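Local coordinates for aminotransferase (Helicobacter pylori, PDB 2FNU), which transfers an amino group from glutamate to a UDP-linked 4-keto sugar in the second step of pseudaminic acid biosynthesis, used for flagellin modification, at residues 257-260 against 261-264. Sequence-based numbering, arbitrary orientation.
Sequences ALTY and DRIF
Y260 and F264, one turn apart near the end of helix 246-264, send their side chains off the helix in the same direction. Their ring planes are inclined by only 16°, but the offset leaves little overlap, with centroids 5.5 Å apart. CD1 of Y260 comes within 3.4 Å of CE2 of F264. Both residues are buried, with L347 of strand 344-347 and Y286 of strand 286-290 against them, and the hydroxyl of Y260 is hydrogen-bonded to the carbonyl of P348. A looser apolar contact joins T259 CG2 to I263 CD1 at 4.0 Å.

Four consecutive i to i+4 backbone hydrogen bonds define the alpha helix here, from D261 N to A257 O through F264 N to Y260 O, the last at 2.8 Å. The helix belongs to the C-terminal part of this DegT/DnrJ/EryC1-family aminotransferase and packs against helix 355-370, which meets T259 and Y260.

The exposed R262 side chain turns back along the helix, bent at chi3 (-57°), and lays one guanidinium face, near its rim, over CA of T259. From there NH2 makes a weak hydrogen bond of 2.9 Å to T259 OG1, with an N-H...O angle of only 126°. A water in the guanidinium plane accepts from R262 NH1 at 3.0 Å and is also hydrogen-bonded to T259 OG1, while that hydroxyl bonds to the E255 carbonyl as well.

D261 OD1 is hydrogen-bonded to the hydroxyl of Y286, and its OD2 lies near L258 CD2, at 4.0 Å.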
ATOM      1  N   ALA B 257       0.960  30.243  11.755  1.00 13.32           N
ATOM      2  CA  ALA B 257       1.707  30.941  10.707  1.00 13.54           C
ATOM      3  C   ALA B 257       1.675  32.455  10.897  1.00 11.47           C
ATOM      4  O   ALA B 257       2.683  33.144  10.713  1.00 14.00           O
ATOM      5  CB  ALA B 257       1.157  30.572   9.335  1.00 14.50           C
ATOM      6  N   LEU B 258       0.507  32.973  11.261  1.00 12.14           N
ATOM      7  CA  LEU B 258       0.376  34.417  11.472  1.00 12.63           C
ATOM      8  C   LEU B 258       1.223  34.887  12.649  1.00 12.29           C
ATOM      9  O   LEU B 258       1.752  36.014  12.631  1.00 13.75           O
ATOM     10  CB  LEU B 258      -1.092  34.813  11.668  1.00 14.37           C
ATOM     11  CG  LEU B 258      -1.944  34.695  10.402  1.00 15.26           C
ATOM     12  CD1 LEU B 258      -3.422  34.811  10.786  1.00 16.64           C
ATOM     13  CD2 LEU B 258      -1.562  35.715   9.309  1.00 15.19           C
ATOM     14  N   THR B 259       1.333  34.048  13.684  1.00 12.46           N
ATOM     15  CA  THR B 259       2.181  34.382  14.838  1.00 12.75           C
ATOM     16  C   THR B 259       3.648  34.439  14.425  1.00 15.08           C
ATOM     17  O   THR B 259       4.353  35.394  14.752  1.00 15.20           O
ATOM     18  CB  THR B 259       1.956  33.387  15.981  1.00 15.84           C
ATOM     19  OG1 THR B 259       0.613  33.546  16.435  1.00 16.85           O
ATOM     20  CG2 THR B 259       2.905  33.648  17.148  1.00 14.94           C
ATOM     21  N   TYR B 260       4.121  33.432  13.695  1.00 14.42           N
ATOM     22  CA  TYR B 260       5.463  33.543  13.145  1.00 12.42           C
ATOM     23  C   TYR B 260       5.633  34.826  12.319  1.00 13.34           C
ATOM     24  O   TYR B 260       6.648  35.514  12.438  1.00 14.13           O
ATOM     25  CB  TYR B 260       5.729  32.372  12.212  1.00 14.34           C
ATOM     26  CG  TYR B 260       6.116  31.042  12.829  1.00 12.13           C
ATOM     27  CD1 TYR B 260       7.219  30.925  13.678  1.00 12.81           C
ATOM     28  CD2 TYR B 260       5.434  29.872  12.478  1.00 13.55           C
ATOM     29  CE1 TYR B 260       7.615  29.687  14.187  1.00 13.24           C
ATOM     30  CE2 TYR B 260       5.816  28.627  13.002  1.00 12.37           C
ATOM     31  CZ  TYR B 260       6.918  28.546  13.845  1.00 13.20           C
ATOM     32  OH  TYR B 260       7.328  27.322  14.334  1.00 13.48           O
ATOM     33  N   ASP B 261       4.660  35.119  11.449  1.00 12.89           N
ATOM     34  CA  ASP B 261       4.737  36.315  10.592  1.00 13.02           C
ATOM     35  C   ASP B 261       4.944  37.563  11.457  1.00 13.95           C
ATOM     36  O   ASP B 261       5.796  38.408  11.137  1.00 15.22           O
ATOM     37  CB  ASP B 261       3.468  36.496   9.770  1.00 13.50           C
ATOM     38  CG  ASP B 261       3.315  35.472   8.651  1.00 13.95           C
ATOM     39  OD1 ASP B 261       4.219  34.642   8.390  1.00 15.55           O
ATOM     40  OD2 ASP B 261       2.243  35.525   8.011  1.00 15.60           O
ATOM     41  N   ARG B 262       4.176  37.671  12.545  1.00 13.48           N
ATOM     42  CA  ARG B 262       4.277  38.878  13.383  1.00 14.10           C
ATOM     43  C   ARG B 262       5.680  39.007  13.957  1.00 14.91           C
ATOM     44  O   ARG B 262       6.282  40.096  13.931  1.00 16.09           O
ATOM     45  CB  ARG B 262       3.259  38.868  14.521  1.00 14.08           C
ATOM     46  CG  ARG B 262       1.824  39.050  14.080  1.00 15.76           C
ATOM     47  CD  ARG B 262       0.944  39.337  15.292  1.00 15.76           C
ATOM     48  NE  ARG B 262       1.014  38.299  16.327  1.00 15.24           N
ATOM     49  CZ  ARG B 262       0.334  37.154  16.294  1.00 17.00           C
ATOM     50  NH1 ARG B 262      -0.468  36.876  15.260  1.00 16.07           N
ATOM     51  NH2 ARG B 262       0.455  36.285  17.305  1.00 15.88           N
ATOM     52  N   ILE B 263       6.210  37.903  14.485  1.00 12.92           N
ATOM     53  CA  ILE B 263       7.499  37.954  15.164  1.00 12.62           C
ATOM     54  C   ILE B 263       8.651  38.120  14.174  1.00 15.53           C
ATOM     55  O   ILE B 263       9.648  38.785  14.489  1.00 16.02           O
ATOM     56  CB  ILE B 263       7.682  36.690  16.053  1.00 14.31           C
ATOM     57  CG1 ILE B 263       6.609  36.702  17.162  1.00 12.48           C
ATOM     58  CG2 ILE B 263       9.088  36.605  16.650  1.00 14.29           C
ATOM     59  CD1 ILE B 263       6.439  35.393  17.921  1.00 14.88           C
ATOM     60  N   PHE B 264       8.502  37.542  12.977  1.00 13.38           N
ATOM     61  CA  PHE B 264       9.526  37.609  11.946  1.00 14.73           C
ATOM     62  C   PHE B 264       9.461  38.846  11.051  1.00 15.60           C
ATOM     63  O   PHE B 264      10.338  39.029  10.204  1.00 16.04           O
ATOM     64  CB  PHE B 264       9.429  36.365  11.035  1.00 13.09           C
ATOM     65  CG  PHE B 264       9.760  35.071  11.725  1.00 14.01           C
ATOM     66  CD1 PHE B 264      10.597  35.038  12.837  1.00 14.96           C
ATOM     67  CD2 PHE B 264       9.255  33.867  11.234  1.00 13.33           C
ATOM     68  CE1 PHE B 264      10.921  33.829  13.468  1.00 15.12           C
ATOM     69  CE2 PHE B 264       9.575  32.646  11.850  1.00 13.02           C
ATOM     70  CZ  PHE B 264      10.410  32.628  12.958  1.00 15.39           C
TER
HETATM   71  O   HOH W   1      -2.164  34.415  15.225  1.00 16.17           O